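Carbohydrate kinase, FGGY (Novosphingobium aromaticivorans, PDB 3H6E) belongs to the FGGY carbohydrate kinases and is probably a sugar kinase, transferring phosphate to a carbohydrate substrate yet to be established. Local coordinates at residues I81-L84 with L89-P92; D142-A147 with A195-P200. All blocks are in the same frame, centred on the assembly; numbering follows the deposited sequence.

Two contacts of very different span show how a peripheral layer of a kinase domain is assembled. From the N terminus, the chain leaves strand 71-76 of the six-stranded sheet and enters strand 81-85, where interaction 1 closes a short hairpin, with four residues between its segments and only two of them outside the strands. Only after that loop is complete does interaction 2 begin: it brings the end of helix 141-145 to residues 195-200, enclosing 47 residues. The two are therefore in series, neither nesting nor crossing. In space they abut, Ala83 packing on Ala147, Phe91 on Met144 and Ile81 on Phe198. Strand 148-151, directly after residues 142-147, pairs with strand 81-85 and so joins the two contacts into one layer.

Interaction 1. Residues I81-L84 with L89-P92; sequences IAAL and LAFP
The carbonyl oxygen Ala83 O accepts the one hydrogen bond of this contact, from Ala90 N at 2.8 Å. The bond is nearly straight at the hydrogen, 166°, while the donor sits moderately tilted from the carbonyl plane. Two apolar groups crowd the same oxygen: the Ala90 methyl, whose CB comes to 3.3 Å from Ala83 O, and one branch of Leu89, whose CD1 stands 3.6 Å from Ala83 O. The Leu89 side chain sets out away from strand 81-84, but with CG anti to the backbone N (chi1 -178°) its CD1 swings back toward the carbonyl and the Ala82 methyl. Next along the chain, Leu84 and Leu89 form an antiparallel non-hydrogen-bonded pair with CA atoms 4.5 Å apart. Their side chains diverge at the root, yet Leu84 CD2 still lies against the backbone at Leu89 CA, 3.8 Å away. Beyond Ala90, the ring of Phe91 approaches obliquely and brings its far carbon CZ to 4.3 Å from Ala83 CB; helix 129-139 meets this ring through Leu136, and His140 lies beside it. The strand's other edge bonds to strand 148-151 through Ala82 and Leu84. The Ala90-Ala83 bond, flanked by apolar side chains, belongs to a short beta hairpin whose strand 88-89 forms one edge of a small three-stranded antiparallel sheet, with 81-85 at its centre, in the N-terminal domain of this FGGY kinase.

Interaction 2. Residues D142-A147 with A195-P200; sequences DVMANA and AARFAP
The end of helix 141-145, with the loop residues that follow it, comes closest to segment 195-200 at Ala147 and Arg197, whose CA atoms lie 6.4 Å apart, and no hydrogen bond crosses between the two segments. The gap is bridged by one long side chain. Arg197 starts toward the helix end, its CB 3.7 Å from Ala147 O, and runs extended from CG to NE. With CG anti to the carbonyl carbon (chi1 -58°), that straight chain carries the guanidinium group across the backbone of the last turn. One face of the group covers Met144 O, which stands 3.0 Å above the guanidinium plane and toward its rim, and Ala145 CA lies over the same face. NE and NH1 of Arg197 are each 3.3 Å from Met144 O, but the carbonyl meets the face, so their N-H bonds point poorly for bonding; the approach of positive group to carbonyl may still be favourable. NH1 also touches Met144 CB, at 3.5 Å, the residue being a selenomethionine. The firm polar partner of NH1 is Asp137 of helix 129-139, a salt bridge. Replacing Arg197 by an alanine is likely to cost Asp137 this charged partner and to uncover the carbonyl of Met144. Around the contact, Leu149 of strand 148-151 bonds to the Arg197 backbone and packs against Met144, so helix 129-139, helix 141-145 and strand 148-151 all converge on this arginine.

Interaction 1. Residues I81-L84 with L89-P92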
loop_
_atom_site.group_PDB
_atom_site.type_symbol
_atom_site.label_atom_id
_atom_site.label_comp_id
_atom_site.label_asym_id
_atom_site.label_seq_id
_atom_site.Cartn_x
_atom_site.Cartn_y
_atom_site.Cartn_z
ATOM N N ILE A 81 -12.650 -8.653 1.585
ATOM C CA ILE A 81 -13.504 -8.919 2.733
ATOM C C ILE A 81 -14.057 -10.338 2.664
ATOM O O ILE A 81 -14.401 -10.830 1.592
ATOM C CB ILE A 81 -14.659 -7.905 2.818
ATOM C CG1 ILE A 81 -15.421 -8.067 4.137
ATOM C CG2 ILE A 81 -15.582 -8.046 1.619
ATOM C CD1 ILE A 81 -14.616 -7.688 5.354
ATOM N N ALA A 82 -14.125 -11.000 3.813
ATOM C CA ALA A 82 -14.581 -12.382 3.863
ATOM C C ALA A 82 -15.759 -12.535 4.814
ATOM O O ALA A 82 -15.838 -11.849 5.836
ATOM C CB ALA A 82 -13.437 -13.302 4.269
ATOM N N ALA A 83 -16.671 -13.439 4.470
ATOM C CA ALA A 83 -17.862 -13.679 5.275
ATOM C C ALA A 83 -17.933 -15.133 5.734
ATOM O O ALA A 83 -17.717 -16.057 4.950
ATOM C CB ALA A 83 -19.117 -13.304 4.493
ATOM N N LEU A 84 -18.231 -15.326 7.014
ATOM C CA LEU A 84 -18.359 -16.663 7.574
ATOM C C LEU A 84 -19.792 -16.902 8.025
ATOM O O LEU A 84 -20.296 -16.197 8.898
ATOM C CB LEU A 84 -17.414 -16.842 8.764
ATOM C CG LEU A 84 -15.970 -16.374 8.596
ATOM C CD1 LEU A 84 -15.197 -16.579 9.887
ATOM C CD2 LEU A 84 -15.296 -17.096 7.438
ATOM N N LEU A 89 -16.340 -20.475 5.842
ATOM C CA LEU A 89 -16.326 -19.521 4.741
ATOM C C LEU A 89 -17.605 -19.619 3.908
ATOM O O LEU A 89 -17.881 -20.646 3.288
ATOM C CB LEU A 89 -15.104 -19.722 3.850
ATOM C CG LEU A 89 -15.044 -18.709 2.704
ATOM C CD1 LEU A 89 -14.802 -17.304 3.256
ATOM C CD2 LEU A 89 -13.985 -19.088 1.674
ATOM N N ALA A 90 -18.381 -18.542 3.900
ATOM C CA ALA A 90 -19.645 -18.516 3.180
ATOM C C ALA A 90 -19.439 -18.670 1.674
ATOM O O ALA A 90 -20.266 -19.268 0.984
ATOM C CB ALA A 90 -20.397 -17.236 3.489
ATOM N N PHE A 91 -18.329 -18.132 1.176
ATOM C CA PHE A 91 -18.003 -18.178 -0.246
ATOM C C PHE A 91 -16.675 -17.465 -0.488
ATOM O O PHE A 91 -16.222 -16.690 0.355
ATOM C CB PHE A 91 -19.108 -17.515 -1.075
ATOM C CG PHE A 91 -19.481 -16.136 -0.599
ATOM C CD1 PHE A 91 -20.740 -15.885 -0.075
ATOM C CD2 PHE A 91 -18.570 -15.092 -0.668
ATOM C CE1 PHE A 91 -21.083 -14.619 0.366
ATOM C CE2 PHE A 91 -18.905 -13.826 -0.228
ATOM C CZ PHE A 91 -20.162 -13.590 0.290
ATOM N N PRO A 92 -16.039 -17.724 -1.639
ATOM C CA PRO A 92 -14.820 -16.967 -1.944
ATOM C C PRO A 92 -15.119 -15.470 -2.028
ATOM O O PRO A 92 -16.117 -15.083 -2.639
ATOM C CB PRO A 92 -14.409 -17.507 -3.319
ATOM C CG PRO A 92 -15.049 -18.854 -3.406
ATOM C CD PRO A 92 -16.350 -18.720 -2.678
#

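Interaction 2. Residues D142-A147 with A195-P200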
loop_
_atom_site.group_PDB
_atom_site.type_symbol
_atom_site.label_atom_id
_atom_site.label_comp_id
_atom_site.label_asym_id
_atom_site.label_seq_id
_atom_site.Cartn_x
_atom_site.Cartn_y
_atom_site.Cartn_z
ATOM N N ASP A 142 -29.724 -12.855 2.948
ATOM C CA ASP A 142 -29.792 -13.623 4.187
ATOM C C ASP A 142 -28.408 -14.012 4.688
ATOM O O ASP A 142 -28.084 -13.831 5.864
ATOM C CB ASP A 142 -30.655 -14.874 3.993
ATOM C CG ASP A 142 -32.057 -14.545 3.503
ATOM O OD1 ASP A 142 -32.759 -15.469 3.037
ATOM O OD2 ASP A 142 -32.456 -13.362 3.579
ATOM N N VAL A 143 -27.593 -14.545 3.786
ATOM C CA VAL A 143 -26.245 -14.978 4.135
ATOM C C VAL A 143 -25.393 -13.837 4.700
ATOM O O VAL A 143 -24.482 -14.074 5.494
ATOM C CB VAL A 143 -25.533 -15.633 2.929
ATOM C CG1 VAL A 143 -24.062 -15.899 3.245
ATOM C CG2 VAL A 143 -26.245 -16.923 2.536
HETATM N N MSE A 144 -25.690 -12.603 4.297
HETATM C CA MSE A 144 -24.950 -11.447 4.799
HETATM C C MSE A 144 -25.385 -11.046 6.210
HETATM O O MSE A 144 -24.575 -10.556 7.001
HETATM C CB MSE A 144 -25.079 -10.248 3.857
HETATM C CG MSE A 144 -24.408 -10.433 2.510
HETATM SE SE MSE A 144 -22.682 -11.337 2.635
HETATM C CE MSE A 144 -21.690 -10.033 3.700
ATOM N N ALA A 145 -26.660 -11.254 6.521
ATOM C CA ALA A 145 -27.194 -10.884 7.829
ATOM C C ALA A 145 -26.782 -11.870 8.925
ATOM O O ALA A 145 -26.746 -11.520 10.104
ATOM C CB ALA A 145 -28.707 -10.759 7.765
ATOM N N ASN A 146 -26.477 -13.101 8.528
ATOM C CA ASN A 146 -26.030 -14.127 9.465
ATOM C C ASN A 146 -24.512 -14.180 9.505
ATOM O O ASN A 146 -23.921 -14.989 10.224
ATOM C CB ASN A 146 -26.565 -15.497 9.046
ATOM C CG ASN A 146 -28.082 -15.538 8.975
ATOM O OD1 ASN A 146 -28.661 -16.324 8.219
ATOM N ND2 ASN A 146 -28.735 -14.686 9.763
ATOM N N ALA A 147 -23.884 -13.311 8.723
ATOM C CA ALA A 147 -22.453 -13.412 8.487
ATOM C C ALA A 147 -21.610 -12.721 9.548
ATOM O O ALA A 147 -22.002 -11.699 10.105
ATOM C CB ALA A 147 -22.111 -12.867 7.109
ATOM N N ALA A 195 -21.211 -2.692 10.869
ATOM C CA ALA A 195 -20.232 -2.673 11.952
ATOM C C ALA A 195 -20.477 -3.793 12.956
ATOM O O ALA A 195 -19.537 -4.339 13.532
ATOM C CB ALA A 195 -20.240 -1.321 12.653
ATOM N N ALA A 196 -21.745 -4.137 13.152
ATOM C CA ALA A 196 -22.117 -5.166 14.116
ATOM C C ALA A 196 -21.763 -6.571 13.633
ATOM O O ALA A 196 -21.686 -7.508 14.430
ATOM C CB ALA A 196 -23.605 -5.071 14.439
ATOM N N ARG A 197 -21.552 -6.716 12.328
ATOM C CA ARG A 197 -21.230 -8.016 11.747
ATOM C C ARG A 197 -19.742 -8.363 11.840
ATOM O O ARG A 197 -19.366 -9.526 11.695
ATOM C CB ARG A 197 -21.658 -8.069 10.282
ATOM C CG ARG A 197 -23.131 -7.808 10.030
ATOM C CD ARG A 197 -23.395 -7.810 8.529
ATOM N NE ARG A 197 -24.762 -7.437 8.184
ATOM C CZ ARG A 197 -25.193 -7.280 6.936
ATOM N NH1 ARG A 197 -24.360 -7.457 5.915
ATOM N NH2 ARG A 197 -26.455 -6.942 6.704
ATOM N N PHE A 198 -18.901 -7.361 12.076
ATOM C CA PHE A 198 -17.451 -7.565 12.092
ATOM C C PHE A 198 -16.915 -8.297 13.325
ATOM O O PHE A 198 -17.358 -8.069 14.453
ATOM C CB PHE A 198 -16.717 -6.231 11.911
ATOM C CG PHE A 198 -16.516 -5.845 10.474
ATOM C CD1 PHE A 198 -15.356 -6.201 9.806
ATOM C CD2 PHE A 198 -17.490 -5.137 9.787
ATOM C CE1 PHE A 198 -15.167 -5.853 8.484
ATOM C CE2 PHE A 198 -17.307 -4.787 8.462
ATOM C CZ PHE A 198 -16.141 -5.149 7.809
ATOM N N ALA A 199 -15.948 -9.179 13.092
ATOM C CA ALA A 199 -15.234 -9.840 14.174
ATOM C C ALA A 199 -14.546 -8.800 15.052
ATOM O O ALA A 199 -14.099 -7.766 14.554
ATOM C CB ALA A 199 -14.221 -10.808 13.610
ATOM N N PRO A 200 -14.465 -9.066 16.366
ATOM C CA PRO A 200 -13.895 -8.100 17.311
ATOM C C PRO A 200 -12.535 -7.597 16.852
ATOM O O PRO A 200 -11.687 -8.392 16.446
ATOM C CB PRO A 200 -13.757 -8.913 18.600
ATOM C CG PRO A 200 -14.830 -9.942 18.497
ATOM C CD PRO A 200 -14.911 -10.300 17.037
#